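Side-chain contact in bifunctional protein FolD (Thermus thermophilus, PDB 6V6Y), which probably oxidises 5,10-methylenetetrahydrofolate with NADP+ and then hydrolyses the resulting 5,10-methenyltetrahydrofolate to 10-formyltetrahydrofolate: residues H100-T103 with Q104-L107. Sequence-based numbering, arbitrary orientation.
Sequences HIRT and QRVL
R102 and R105, three residues apart with R102 at the N-cap and R105 in the first turn, run side by side in the same direction, their CB atoms 3.8 Å from each other. R102 bends at chi2 and chi3, which carries NH2 to 3.2 Å from R105 NE, within the plane of the R105 guanidinium and at its edge. The two guanidinium planes are inclined by 40°. Both nitrogens are donors, so no hydrogen bond joins them, and the approach brings two like-charged groups together; a salt bridge from R102 NH1 to E72 probably offsets part of the repulsion.

Backbone bonds start the helix. V106 N donates to R102 O at 3.0 Å, and L107 N to T103 O at 2.9 Å, the latter almost straight at 175°. R102 thus occupies the N-cap position of helix 103-109, which follows strand 90-93 in the catalytic domain of the tetrahydrofolate dehydrogenase/cyclohydrolase family.

Apolar contacts accompany these bonds. I101 CG2, placed anti to the backbone N by the first torsion, meets V106 CG2 at 3.6 Å; both buried side chains also pack on L75 of helix 72-84. T103 and L107 lie alongside each other, with the methyl CG2 of T103 3.8 Å from L107 CD1. Beyond this pair, T103 touches L95 and L97, while L107 rests on F119.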
# COMPACT_ATOMS: atom_id res chain seq x y z
N HIS A 100 -21.53 16.31 5.75
CA HIS A 100 -21.08 17.64 5.38
C HIS A 100 -19.58 17.83 5.60
O HIS A 100 -19.06 18.92 5.31
CB HIS A 100 -21.88 18.70 6.14
CG HIS A 100 -21.52 18.84 7.59
ND1 HIS A 100 -22.10 18.07 8.58
CD2 HIS A 100 -20.65 19.67 8.22
CE1 HIS A 100 -21.60 18.42 9.75
NE2 HIS A 100 -20.71 19.38 9.56
N ILE A 101 -18.89 16.80 6.06
CA ILE A 101 -17.48 16.87 6.45
C ILE A 101 -16.67 15.95 5.55
O ILE A 101 -17.05 14.79 5.34
CB ILE A 101 -17.30 16.50 7.94
CG1 ILE A 101 -17.85 17.63 8.81
CG2 ILE A 101 -15.83 16.18 8.25
CD1 ILE A 101 -17.30 17.68 10.21
N ARG A 102 -15.57 16.47 5.02
CA ARG A 102 -14.68 15.72 4.14
C ARG A 102 -13.71 14.89 4.99
O ARG A 102 -12.74 15.42 5.55
CB ARG A 102 -13.92 16.66 3.21
CG ARG A 102 -14.78 17.33 2.13
CD ARG A 102 -14.67 18.87 2.17
NE ARG A 102 -13.28 19.31 2.03
CZ ARG A 102 -12.91 20.58 1.87
NH1 ARG A 102 -13.82 21.55 1.84
NH2 ARG A 102 -11.61 20.88 1.75
N THR A 103 -13.97 13.58 5.06
CA THR A 103 -13.23 12.70 5.97
C THR A 103 -11.73 12.72 5.68
O THR A 103 -10.92 12.94 6.60
CB THR A 103 -13.80 11.29 5.87
OG1 THR A 103 -15.16 11.33 6.32
CG2 THR A 103 -13.03 10.31 6.73
N GLN A 104 -11.33 12.51 4.42
CA GLN A 104 -9.91 12.57 4.06
C GLN A 104 -9.28 13.87 4.56
O GLN A 104 -8.18 13.86 5.13
CB GLN A 104 -9.74 12.40 2.54
CG GLN A 104 -8.50 13.10 1.91
CD GLN A 104 -8.29 12.81 0.39
OE1 GLN A 104 -9.23 12.46 -0.34
NE2 GLN A 104 -7.05 12.96 -0.07
N ARG A 105 -9.98 14.98 4.39
CA ARG A 105 -9.45 16.27 4.82
C ARG A 105 -9.22 16.31 6.33
O ARG A 105 -8.21 16.85 6.79
CB ARG A 105 -10.39 17.39 4.37
CG ARG A 105 -9.88 18.77 4.70
CD ARG A 105 -9.28 19.47 3.49
NE ARG A 105 -9.08 20.90 3.72
CZ ARG A 105 -8.09 21.43 4.45
NH1 ARG A 105 -7.19 20.64 5.04
NH2 ARG A 105 -7.99 22.75 4.59
N VAL A 106 -10.13 15.71 7.10
CA VAL A 106 -9.98 15.70 8.56
C VAL A 106 -8.81 14.80 8.97
O VAL A 106 -7.95 15.20 9.77
CB VAL A 106 -11.29 15.25 9.23
CG1 VAL A 106 -11.05 14.82 10.68
CG2 VAL A 106 -12.32 16.36 9.14
N LEU A 107 -8.78 13.58 8.44
CA LEU A 107 -7.72 12.63 8.79
C LEU A 107 -6.34 13.18 8.43
O LEU A 107 -5.38 13.01 9.19
CB LEU A 107 -7.97 11.29 8.08
CG LEU A 107 -9.27 10.59 8.52
CD1 LEU A 107 -9.50 9.23 7.80
CD2 LEU A 107 -9.25 10.41 10.03